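PDB 6MRO: methyl transferase from Methanosarcina acetivorans from Methanosarcina acetivorans, which probably transfers methyl groups from S-adenosyl-L-methionine to an acceptor, and is seen here with the by-product S-adenosyl-L-homocysteine and two calcium ions. Local coordinates for residues Phe2-Tyr7 / Asp61-Ala66; Thr10-Ile15 / Ser178-Gly183; Leu137-Lys142 / Val174-Leu179. The protein carries 1 engineered substitution. All blocks are in the same frame, centred on the assembly; numbering follows the deposited sequence.

Interaction 1 (Phe2-Tyr7 / Asp61-Ala66); sequences FWDEVY and DLAKRA. Engineered in segment 61-66: R65 (natural residue Asp). With SAH (S-adenosyl-L-homocysteine), chain B.
W3 of the N-terminal helix 2-6 and Y7, just after it, meet L62, A63 and A66 around the SAH ribose, at the end of strand 56-61 where a Rossmann-like class I methyltransferase holds the ribose hydroxyls with an acidic residue, here D61. Going outward, Y7 CB rests against CG of the engineered R65 at 3.8 Å. Y7 CD1 touches A63 CB at 3.6 Å, and A66 CB sits over the centre of one face, a CH-pi contact 4° off the ring normal. Y7 CE1 and CZ each lie 3.3 Å from SAH O3', near the ring plane at its edge, and Y7 OH donates to SAH O3' over 2.6 Å. W3 lays one indole face over the sugar, W3 CE3 lying 3.3 Å from SAH C2', while W3 CD1 meets L62 CD1 at 3.7 Å. Replacing W3 by an alanine is likely to uncover the ribose C2' and leave L62 CD1 without its indole neighbour. D4 OD1 forms a long salt bridge to K64 NZ; D4 OD2 is hydrogen-bonded to M1 N. D61 takes O3' on OD2 and O2' on OD1. D61 OD1 also closes an Asx turn, accepting A63 N through its anti lone pair at 2.9 Å and 170°.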
loop_
_atom_site.group_PDB
_atom_site.type_symbol
_atom_site.label_atom_id
_atom_site.label_comp_id
_atom_site.label_asym_id
_atom_site.label_seq_id
_atom_site.Cartn_x
_atom_site.Cartn_y
_atom_site.Cartn_z
ATOM N N PHE A 2 -16.783 -1.601 9.192
ATOM C CA PHE A 2 -16.310 -0.241 8.937
ATOM C C PHE A 2 -15.856 -0.009 7.497
ATOM O O PHE A 2 -16.241 0.978 6.857
ATOM C CB PHE A 2 -15.166 0.077 9.910
ATOM C CG PHE A 2 -14.585 1.448 9.732
ATOM C CD1 PHE A 2 -13.531 1.662 8.858
ATOM C CD2 PHE A 2 -15.109 2.527 10.426
ATOM C CE1 PHE A 2 -12.998 2.930 8.686
ATOM C CE2 PHE A 2 -14.579 3.796 10.262
ATOM C CZ PHE A 2 -13.529 4.002 9.391
ATOM N N TRP A 3 -15.032 -0.906 6.968
ATOM C CA TRP A 3 -14.510 -0.688 5.633
ATOM C C TRP A 3 -15.530 -0.963 4.536
ATOM O O TRP A 3 -15.427 -0.364 3.463
ATOM C CB TRP A 3 -13.243 -1.513 5.457
ATOM C CG TRP A 3 -12.156 -0.963 6.340
ATOM C CD1 TRP A 3 -11.685 -1.498 7.511
ATOM C CD2 TRP A 3 -11.448 0.272 6.150
ATOM N NE1 TRP A 3 -10.700 -0.689 8.039
ATOM C CE2 TRP A 3 -10.537 0.403 7.222
ATOM C CE3 TRP A 3 -11.487 1.271 5.171
ATOM C CZ2 TRP A 3 -9.679 1.501 7.345
ATOM C CZ3 TRP A 3 -10.621 2.343 5.285
ATOM C CH2 TRP A 3 -9.732 2.454 6.371
ATOM N N ASP A 4 -16.533 -1.812 4.778
ATOM C CA ASP A 4 -17.626 -1.879 3.816
ATOM C C ASP A 4 -18.371 -0.552 3.742
ATOM O O ASP A 4 -18.847 -0.160 2.669
ATOM C CB ASP A 4 -18.584 -3.013 4.157
ATOM C CG ASP A 4 -17.864 -4.325 4.378
ATOM O OD1 ASP A 4 -17.138 -4.757 3.463
ATOM O OD2 ASP A 4 -18.087 -4.954 5.436
ATOM N N GLU A 5 -18.480 0.157 4.868
ATOM C CA GLU A 5 -19.233 1.409 4.875
ATOM C C GLU A 5 -18.577 2.458 3.981
ATOM O O GLU A 5 -19.262 3.170 3.235
ATOM C CB GLU A 5 -19.373 1.947 6.302
ATOM C CG GLU A 5 -20.359 1.193 7.170
ATOM C CD GLU A 5 -21.726 1.088 6.532
ATOM O OE1 GLU A 5 -22.251 2.126 6.084
ATOM O OE2 GLU A 5 -22.282 -0.029 6.492
ATOM N N VAL A 6 -17.250 2.576 4.043
ATOM C CA VAL A 6 -16.603 3.640 3.294
ATOM C C VAL A 6 -16.648 3.384 1.796
ATOM O O VAL A 6 -16.596 4.337 1.012
ATOM C CB VAL A 6 -15.152 3.862 3.782
ATOM C CG1 VAL A 6 -15.119 4.044 5.314
ATOM C CG2 VAL A 6 -14.260 2.746 3.342
ATOM N N TYR A 7 -16.808 2.138 1.360
ATOM C CA TYR A 7 -16.883 1.872 -0.069
ATOM C C TYR A 7 -18.309 1.912 -0.606
ATOM O O TYR A 7 -18.533 1.557 -1.769
ATOM C CB TYR A 7 -16.194 0.541 -0.396
ATOM C CG TYR A 7 -14.686 0.735 -0.431
ATOM C CD1 TYR A 7 -13.890 0.321 0.620
ATOM C CD2 TYR A 7 -14.078 1.398 -1.490
ATOM C CE1 TYR A 7 -12.507 0.516 0.611
ATOM C CE2 TYR A 7 -12.684 1.615 -1.515
ATOM C CZ TYR A 7 -11.910 1.167 -0.461
ATOM O OH TYR A 7 -10.543 1.376 -0.496
ATOM N N ASP A 61 -7.672 -6.925 0.535
ATOM C CA ASP A 61 -8.377 -5.829 1.187
ATOM C C ASP A 61 -9.509 -6.414 2.015
ATOM O O ASP A 61 -10.071 -7.453 1.667
ATOM C CB ASP A 61 -8.921 -4.826 0.161
ATOM C CG ASP A 61 -9.240 -3.463 0.777
ATOM O OD1 ASP A 61 -10.245 -3.347 1.515
ATOM O OD2 ASP A 61 -8.488 -2.498 0.510
ATOM N N LEU A 62 -9.838 -5.721 3.108
ATOM C CA LEU A 62 -10.925 -6.154 3.988
ATOM C C LEU A 62 -12.298 -5.996 3.340
ATOM O O LEU A 62 -13.220 -6.757 3.650
ATOM C CB LEU A 62 -10.881 -5.353 5.289
ATOM C CG LEU A 62 -9.966 -5.820 6.413
ATOM C CD1 LEU A 62 -10.034 -4.802 7.555
ATOM C CD2 LEU A 62 -10.388 -7.210 6.892
ATOM N N ALA A 63 -12.457 -5.037 2.442
ATOM C CA ALA A 63 -13.773 -4.650 1.940
ATOM C C ALA A 63 -14.132 -5.492 0.725
ATOM O O ALA A 63 -13.490 -5.375 -0.319
ATOM C CB ALA A 63 -13.771 -3.167 1.582
ATOM N N LYS A 64 -15.185 -6.316 0.837
ATOM C CA LYS A 64 -15.587 -7.114 -0.313
ATOM C C LYS A 64 -16.009 -6.235 -1.478
ATOM O O LYS A 64 -15.773 -6.585 -2.639
ATOM C CB LYS A 64 -16.717 -8.079 0.051
ATOM C CG LYS A 64 -16.486 -8.884 1.308
ATOM C CD LYS A 64 -17.675 -9.806 1.595
ATOM C CE LYS A 64 -18.977 -9.022 1.612
ATOM N NZ LYS A 64 -19.018 -7.993 2.698
ATOM N N ARG A 65 -16.650 -5.095 -1.193
ATOM C CA ARG A 65 -17.061 -4.197 -2.269
ATOM C C ARG A 65 -15.860 -3.701 -3.064
ATOM O O ARG A 65 -15.892 -3.666 -4.302
ATOM C CB ARG A 65 -17.859 -3.026 -1.693
ATOM C CG ARG A 65 -18.063 -1.852 -2.647
ATOM C CD ARG A 65 -18.984 -2.220 -3.779
ATOM N NE ARG A 65 -19.365 -1.064 -4.585
ATOM C CZ ARG A 65 -20.431 -0.303 -4.350
ATOM N NH1 ARG A 65 -21.219 -0.563 -3.314
ATOM N NH2 ARG A 65 -20.707 0.725 -5.144
ATOM N N ALA A 66 -14.784 -3.311 -2.375
ATOM C CA ALA A 66 -13.598 -2.858 -3.089
ATOM C C ALA A 66 -13.000 -3.991 -3.918
ATOM O O ALA A 66 -12.666 -3.807 -5.098
ATOM C CB ALA A 66 -12.576 -2.300 -2.096
HETATM N N SAH B . -4.640 1.210 -1.621
HETATM C CA SAH B . -5.961 1.712 -2.046
HETATM C CB SAH B . -6.875 1.895 -0.841
HETATM C CG SAH B . -6.256 2.731 0.279
HETATM S SD SAH B . -7.406 3.109 1.622
HETATM C C SAH B . -5.852 3.023 -2.807
HETATM O O SAH B . -4.768 3.621 -2.888
HETATM O OXT SAH B . -6.861 3.506 -3.343
HETATM C "C5'" SAH B . -6.858 1.804 2.765
HETATM C "C4'" SAH B . -7.423 0.426 2.415
HETATM O "O4'" SAH B . -6.952 -0.520 3.366
HETATM C "C3'" SAH B . -8.948 0.330 2.401
HETATM O "O3'" SAH B . -9.335 -0.188 1.137
HETATM C "C2'" SAH B . -9.263 -0.607 3.559
HETATM O "O2'" SAH B . -10.405 -1.428 3.368
HETATM C "C1'" SAH B . -7.991 -1.431 3.660
HETATM N N9 SAH B . -7.710 -2.013 4.977
HETATM C C8 SAH B . -7.757 -1.399 6.210
HETATM N N7 SAH B . -7.372 -2.290 7.140
HETATM C C5 SAH B . -7.060 -3.452 6.516
HETATM C C6 SAH B . -6.620 -4.690 6.977
HETATM N N6 SAH B . -6.423 -4.899 8.272
HETATM N N1 SAH B . -6.392 -5.696 6.076
HETATM C C2 SAH B . -6.591 -5.489 4.724
HETATM N N3 SAH B . -7.041 -4.272 4.263
HETATM C C4 SAH B . -7.254 -3.275 5.155
#

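Interaction 2 (Thr10-Ile15 / Ser178-Gly183); sequences TPPWDI and SLLNPG. With SAH (S-adenosyl-L-homocysteine), chain B.
With CG anti to its carbonyl carbon (chi1 -67°) and chi2 extended, L179 reaches from the 178-183 loop into the bend of segment 10-15, its CD1 entering between T10 and the carbonyls of P11 and D14. T10 turns CG2 anti to the backbone N, and the two side chains cross at about a right angle, T10 CG2 lying 3.5 Å from L179 CD1, closer than carbons usually pack. The other branch, L179 CD2, lies 4.1 Å from I15 CG2. One hydrogen bond joins the two segments: L179 N donates to P12 O over 2.8 Å, nearly straight at 167° and in the carbonyl plane. P12 O belongs to a type I beta turn from P11 to D14, so the turn presents its carbonyl to the second loop. In that loop S178 OG accepts L180 N in an ST turn, and L180 lies side by side with the P12 ring, L180 CD1 3.7 Å from P12 CG. In the beta turn, W13 has one indole face over SAH SD and P11 CB over the opposite face; W13 NE1 and Y7 OH are hydrogen-bonded. The contact thus ties the connection between helices 2-6 and 20-27 to the hairpin loop joining strands 167-177 and 184-193, with W13 packed between W3 and V6 of helix 2-6 and F176 of strand 167-177.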
loop_
_atom_site.group_PDB
_atom_site.type_symbol
_atom_site.label_atom_id
_atom_site.label_comp_id
_atom_site.label_asym_id
_atom_site.label_seq_id
_atom_site.Cartn_x
_atom_site.Cartn_y
_atom_site.Cartn_z
ATOM N N THR A 10 -17.526 6.719 -3.060
ATOM C CA THR A 10 -16.167 6.920 -3.558
ATOM C C THR A 10 -15.387 7.708 -2.513
ATOM O O THR A 10 -15.477 8.948 -2.472
ATOM C CB THR A 10 -16.179 7.660 -4.889
ATOM O OG1 THR A 10 -17.046 6.984 -5.809
ATOM C CG2 THR A 10 -14.786 7.732 -5.472
ATOM N N PRO A 11 -14.609 7.035 -1.672
ATOM C CA PRO A 11 -13.877 7.723 -0.600
ATOM C C PRO A 11 -12.722 8.530 -1.165
ATOM O O PRO A 11 -12.330 8.337 -2.324
ATOM C CB PRO A 11 -13.369 6.563 0.272
ATOM C CG PRO A 11 -13.210 5.432 -0.711
ATOM C CD PRO A 11 -14.376 5.581 -1.660
ATOM N N PRO A 12 -12.142 9.432 -0.370
ATOM C CA PRO A 12 -11.216 10.431 -0.938
ATOM C C PRO A 12 -9.968 9.866 -1.586
ATOM O O PRO A 12 -9.423 10.513 -2.492
ATOM C CB PRO A 12 -10.867 11.290 0.286
ATOM C CG PRO A 12 -12.125 11.273 1.066
ATOM C CD PRO A 12 -12.568 9.826 0.985
ATOM N N TRP A 13 -9.489 8.690 -1.161
ATOM C CA TRP A 13 -8.308 8.083 -1.775
ATOM C C TRP A 13 -8.635 7.329 -3.060
ATOM O O TRP A 13 -7.710 6.880 -3.759
ATOM C CB TRP A 13 -7.633 7.115 -0.786
ATOM C CG TRP A 13 -8.579 6.024 -0.361
ATOM C CD1 TRP A 13 -8.832 4.847 -1.018
ATOM C CD2 TRP A 13 -9.419 6.027 0.799
ATOM N NE1 TRP A 13 -9.789 4.124 -0.336
ATOM C CE2 TRP A 13 -10.160 4.822 0.785
ATOM C CE3 TRP A 13 -9.615 6.930 1.856
ATOM C CZ2 TRP A 13 -11.077 4.496 1.785
ATOM C CZ3 TRP A 13 -10.535 6.601 2.848
ATOM C CH2 TRP A 13 -11.244 5.392 2.807
ATOM N N ASP A 14 -9.920 7.167 -3.385
ATOM C CA ASP A 14 -10.329 6.236 -4.432
ATOM C C ASP A 14 -10.275 6.921 -5.799
ATOM O O ASP A 14 -11.273 7.113 -6.484
ATOM C CB ASP A 14 -11.714 5.679 -4.115
ATOM C CG ASP A 14 -12.120 4.577 -5.041
ATOM O OD1 ASP A 14 -11.219 3.828 -5.479
ATOM O OD2 ASP A 14 -13.337 4.485 -5.338
ATOM N N ILE A 15 -9.048 7.289 -6.188
ATOM C CA ILE A 15 -8.824 7.971 -7.459
ATOM C C ILE A 15 -8.924 6.983 -8.617
ATOM O O ILE A 15 -8.805 5.766 -8.450
ATOM C CB ILE A 15 -7.472 8.706 -7.466
ATOM C CG1 ILE A 15 -6.327 7.737 -7.140
ATOM C CG2 ILE A 15 -7.509 9.897 -6.508
ATOM C CD1 ILE A 15 -4.949 8.358 -7.362
ATOM N N SER A 178 -5.547 12.928 -4.450
ATOM C CA SER A 178 -6.733 12.775 -3.626
ATOM C C SER A 178 -7.936 13.358 -4.347
ATOM O O SER A 178 -7.822 14.252 -5.198
ATOM C CB SER A 178 -6.546 13.458 -2.261
ATOM O OG SER A 178 -7.747 13.503 -1.498
ATOM N N LEU A 179 -9.110 12.865 -3.968
ATOM C CA LEU A 179 -10.334 13.455 -4.485
ATOM C C LEU A 179 -10.745 14.715 -3.738
ATOM O O LEU A 179 -11.628 15.428 -4.223
ATOM C CB LEU A 179 -11.468 12.436 -4.439
ATOM C CG LEU A 179 -11.288 11.259 -5.392
ATOM C CD1 LEU A 179 -12.488 10.343 -5.290
ATOM C CD2 LEU A 179 -11.135 11.793 -6.823
ATOM N N LEU A 180 -10.151 15.002 -2.587
ATOM C CA LEU A 180 -10.527 16.191 -1.836
ATOM C C LEU A 180 -9.771 17.412 -2.360
ATOM O O LEU A 180 -8.731 17.293 -3.012
ATOM C CB LEU A 180 -10.283 15.975 -0.345
ATOM C CG LEU A 180 -11.241 14.939 0.263
ATOM C CD1 LEU A 180 -10.915 14.671 1.723
ATOM C CD2 LEU A 180 -12.705 15.365 0.120
ATOM N N ASN A 181 -10.305 18.595 -2.045
ATOM C CA ASN A 181 -9.997 19.810 -2.803
ATOM C C ASN A 181 -8.509 20.074 -2.991
ATOM O O ASN A 181 -8.094 20.322 -4.135
ATOM C CB ASN A 181 -10.673 21.030 -2.164
ATOM C CG ASN A 181 -10.609 22.248 -3.062
ATOM O OD1 ASN A 181 -10.236 22.142 -4.232
ATOM N ND2 ASN A 181 -10.961 23.412 -2.521
ATOM N N PRO A 182 -7.656 20.052 -1.957
ATOM C CA PRO A 182 -6.225 19.991 -2.254
ATOM C C PRO A 182 -5.926 18.608 -2.806
ATOM O O PRO A 182 -5.408 17.741 -2.094
ATOM C CB PRO A 182 -5.548 20.253 -0.899
ATOM C CG PRO A 182 -6.660 20.531 0.080
ATOM C CD PRO A 182 -7.908 19.954 -0.509
ATOM N N GLY A 183 -6.290 18.389 -4.075
ATOM C CA GLY A 183 -6.151 17.093 -4.724
ATOM C C GLY A 183 -4.739 16.557 -4.743
ATOM O O GLY A 183 -4.528 15.427 -5.197
HETATM N N SAH B . -4.640 1.210 -1.621
HETATM C CA SAH B . -5.961 1.712 -2.046
HETATM C CB SAH B . -6.875 1.895 -0.841
HETATM C CG SAH B . -6.256 2.731 0.279
HETATM S SD SAH B . -7.406 3.109 1.622
HETATM C C SAH B . -5.852 3.023 -2.807
HETATM O O SAH B . -4.768 3.621 -2.888
HETATM O OXT SAH B . -6.861 3.506 -3.343
HETATM C "C5'" SAH B . -6.858 1.804 2.765
HETATM C "C4'" SAH B . -7.423 0.426 2.415
HETATM O "O4'" SAH B . -6.952 -0.520 3.366
HETATM C "C3'" SAH B . -8.948 0.330 2.401
HETATM O "O3'" SAH B . -9.335 -0.188 1.137
HETATM C "C2'" SAH B . -9.263 -0.607 3.559
HETATM O "O2'" SAH B . -10.405 -1.428 3.368
HETATM C "C1'" SAH B . -7.991 -1.431 3.660
HETATM N N9 SAH B . -7.710 -2.013 4.977
HETATM C C8 SAH B . -7.757 -1.399 6.210
HETATM N N7 SAH B . -7.372 -2.290 7.140
HETATM C C5 SAH B . -7.060 -3.452 6.516
HETATM C C6 SAH B . -6.620 -4.690 6.977
HETATM N N6 SAH B . -6.423 -4.899 8.272
HETATM N N1 SAH B . -6.392 -5.696 6.076
HETATM C C2 SAH B . -6.591 -5.489 4.724
HETATM N N3 SAH B . -7.041 -4.272 4.263
HETATM C C4 SAH B . -7.254 -3.275 5.155
#

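Interaction 3 (Leu137-Lys142 / Val174-Leu179); sequences LCFSDK and VIFDSL. With CA (calcium ion), chain D; CA (calcium ion), chain C.
F139 directs the edge of its ring at the face of F176, a T-shaped pair with centroids 4.7 Å apart and planes at 64°. The two rings leave their strands differently: F176 holds CG anti to its backbone N, whereas F139 keeps CG beside its own N (chi1 -63°), which swings its ring end toward F176 although its CB does not start that way. F139 CE1 leads the approach, 3.4 Å from F176 CD2, and F139 CZ follows over the same face. L137, two residues earlier, has CG anti to the backbone N and then bends at chi2, dividing its methyls between two partners. L137 CD2 lies 3.5 Å from F176 CD1, with L137 CG near the plane of the F176 ring at its edge. L137 CD1 reaches V174 CG2, also at 3.5 Å. Strands 137-139 and 174-177 cross at 85°, their axes 7.7 Å apart, and no hydrogen bond joins them; in the mixed sheet of this Rossmann-like fold, strand 184-193 lies between the strands they belong to. Just beyond F139, D141 bridges the two calcium ions: OD2 binds both, and OD1 binds one of them as well. E146 joins it at both ions. Across the strands, then, cohesion is wholly apolar and rests on ring and methyl fit; no charged or polar group carries the contact itself, whereas D141 serves the calcium ions.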
loop_
_atom_site.group_PDB
_atom_site.type_symbol
_atom_site.label_atom_id
_atom_site.label_comp_id
_atom_site.label_asym_id
_atom_site.label_seq_id
_atom_site.Cartn_x
_atom_site.Cartn_y
_atom_site.Cartn_z
ATOM N N LEU A 137 3.371 4.481 0.869
ATOM C CA LEU A 137 3.014 5.871 0.634
ATOM C C LEU A 137 2.073 6.341 1.728
ATOM O O LEU A 137 1.056 5.689 2.001
ATOM C CB LEU A 137 2.379 6.006 -0.753
ATOM C CG LEU A 137 1.789 7.340 -1.205
ATOM C CD1 LEU A 137 2.908 8.309 -1.496
ATOM C CD2 LEU A 137 0.929 7.092 -2.473
ATOM N N CYS A 138 2.396 7.481 2.339
ATOM C CA CYS A 138 1.569 8.021 3.407
ATOM C C CYS A 138 1.660 9.543 3.408
ATOM O O CYS A 138 2.566 10.138 2.817
ATOM C CB CYS A 138 1.987 7.431 4.766
ATOM S SG CYS A 138 3.698 7.842 5.235
ATOM N N PHE A 139 0.697 10.173 4.070
ATOM C CA PHE A 139 0.747 11.620 4.230
ATOM C C PHE A 139 1.889 11.991 5.168
ATOM O O PHE A 139 2.148 11.298 6.151
ATOM C CB PHE A 139 -0.580 12.141 4.779
ATOM C CG PHE A 139 -1.737 11.916 3.862
ATOM C CD1 PHE A 139 -1.711 12.396 2.564
ATOM C CD2 PHE A 139 -2.843 11.199 4.287
ATOM C CE1 PHE A 139 -2.778 12.177 1.700
ATOM C CE2 PHE A 139 -3.910 10.985 3.434
ATOM C CZ PHE A 139 -3.871 11.473 2.137
ATOM N N SER A 140 2.574 13.093 4.865
ATOM C CA SER A 140 3.765 13.465 5.611
ATOM C C SER A 140 3.418 14.371 6.788
ATOM O O SER A 140 2.507 15.208 6.721
ATOM C CB SER A 140 4.795 14.158 4.710
ATOM O OG SER A 140 4.254 15.285 4.046
ATOM N N ASP A 141 4.173 14.198 7.867
ATOM C CA ASP A 141 4.015 14.948 9.106
ATOM C C ASP A 141 5.334 15.649 9.397
ATOM O O ASP A 141 6.317 15.008 9.796
ATOM C CB ASP A 141 3.619 14.014 10.247
ATOM C CG ASP A 141 3.516 14.711 11.585
ATOM O OD1 ASP A 141 3.745 15.937 11.678
ATOM O OD2 ASP A 141 3.190 14.009 12.568
ATOM N N LYS A 142 5.357 16.957 9.191
ATOM C CA LYS A 142 6.506 17.766 9.558
ATOM C C LYS A 142 6.162 18.767 10.651
ATOM O O LYS A 142 6.932 19.703 10.886
ATOM C CB LYS A 142 7.061 18.483 8.326
ATOM C CG LYS A 142 7.417 17.530 7.178
ATOM C CD LYS A 142 7.405 18.260 5.843
ATOM C CE LYS A 142 8.055 17.436 4.745
ATOM N NZ LYS A 142 8.128 18.220 3.473
ATOM N N VAL A 174 6.982 13.155 -1.657
ATOM C CA VAL A 174 6.244 12.961 -2.896
ATOM C C VAL A 174 4.875 13.619 -2.765
ATOM O O VAL A 174 4.613 14.374 -1.821
ATOM C CB VAL A 174 6.108 11.466 -3.247
ATOM C CG1 VAL A 174 7.478 10.833 -3.525
ATOM C CG2 VAL A 174 5.373 10.719 -2.132
ATOM N N ILE A 175 4.008 13.364 -3.730
ATOM C CA ILE A 175 2.646 13.880 -3.746
ATOM C C ILE A 175 1.690 12.698 -3.660
ATOM O O ILE A 175 1.987 11.615 -4.178
ATOM C CB ILE A 175 2.404 14.710 -5.023
ATOM C CG1 ILE A 175 3.093 16.068 -4.906
ATOM C CG2 ILE A 175 0.920 14.896 -5.280
ATOM C CD1 ILE A 175 2.764 16.787 -3.631
ATOM N N PHE A 176 0.570 12.887 -2.964
ATOM C CA PHE A 176 -0.495 11.896 -2.886
ATOM C C PHE A 176 -1.715 12.484 -3.582
ATOM O O PHE A 176 -2.179 13.568 -3.209
ATOM C CB PHE A 176 -0.810 11.536 -1.433
ATOM C CG PHE A 176 -1.858 10.465 -1.278
ATOM C CD1 PHE A 176 -1.490 9.151 -1.068
ATOM C CD2 PHE A 176 -3.210 10.781 -1.319
ATOM C CE1 PHE A 176 -2.447 8.158 -0.917
ATOM C CE2 PHE A 176 -4.174 9.801 -1.162
ATOM C CZ PHE A 176 -3.790 8.483 -0.964
ATOM N N ASP A 177 -2.212 11.799 -4.614
ATOM C CA ASP A 177 -3.384 12.306 -5.319
ATOM C C ASP A 177 -4.629 11.973 -4.517
ATOM O O ASP A 177 -4.763 10.872 -3.975
ATOM C CB ASP A 177 -3.500 11.715 -6.727
ATOM C CG ASP A 177 -2.621 12.420 -7.736
ATOM O OD1 ASP A 177 -1.973 13.429 -7.366
ATOM O OD2 ASP A 177 -2.574 11.962 -8.899
ATOM N N SER A 178 -5.547 12.928 -4.450
ATOM C CA SER A 178 -6.733 12.775 -3.626
ATOM C C SER A 178 -7.936 13.358 -4.347
ATOM O O SER A 178 -7.822 14.252 -5.198
ATOM C CB SER A 178 -6.546 13.458 -2.261
ATOM O OG SER A 178 -7.747 13.503 -1.498
ATOM N N LEU A 179 -9.110 12.865 -3.968
ATOM C CA LEU A 179 -10.334 13.455 -4.485
ATOM C C LEU A 179 -10.745 14.715 -3.738
ATOM O O LEU A 179 -11.628 15.428 -4.223
ATOM C CB LEU A 179 -11.468 12.436 -4.439
ATOM C CG LEU A 179 -11.288 11.259 -5.392
ATOM C CD1 LEU A 179 -12.488 10.343 -5.290
ATOM C CD2 LEU A 179 -11.135 11.793 -6.823
HETATM CA CA CA D . 2.398 11.953 13.411
HETATM CA CA CA C . 3.287 15.817 14.266
HETATM O O HOH W 1 5.505 15.122 14.495
HETATM O O HOH W 2 0.306 13.069 13.285
HETATM O O HOH W 3 1.212 9.798 13.564
#

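Interactions 1 and 2 both reach SAH, from the ribose and the sulfur respectively, and also pack on each other where the indole of W3 meets that of W13. All three contacts are partly buried: interaction 1 sets buried Y7 and A66 beside an exposed charged fringe, while interaction 2 is mostly loop against loop, with exposed leucines around a single backbone bond. Interaction 3 differs in lying on sheet strands and in using aromatic and aliphatic packing alone, with buried L137 and F176 at its middle. It shares S178 and L179 with interaction 2, and W13 CB touches F176 CZ between them. Interactions 1 and 3 do not touch, their nearest atoms being about 10 Å apart.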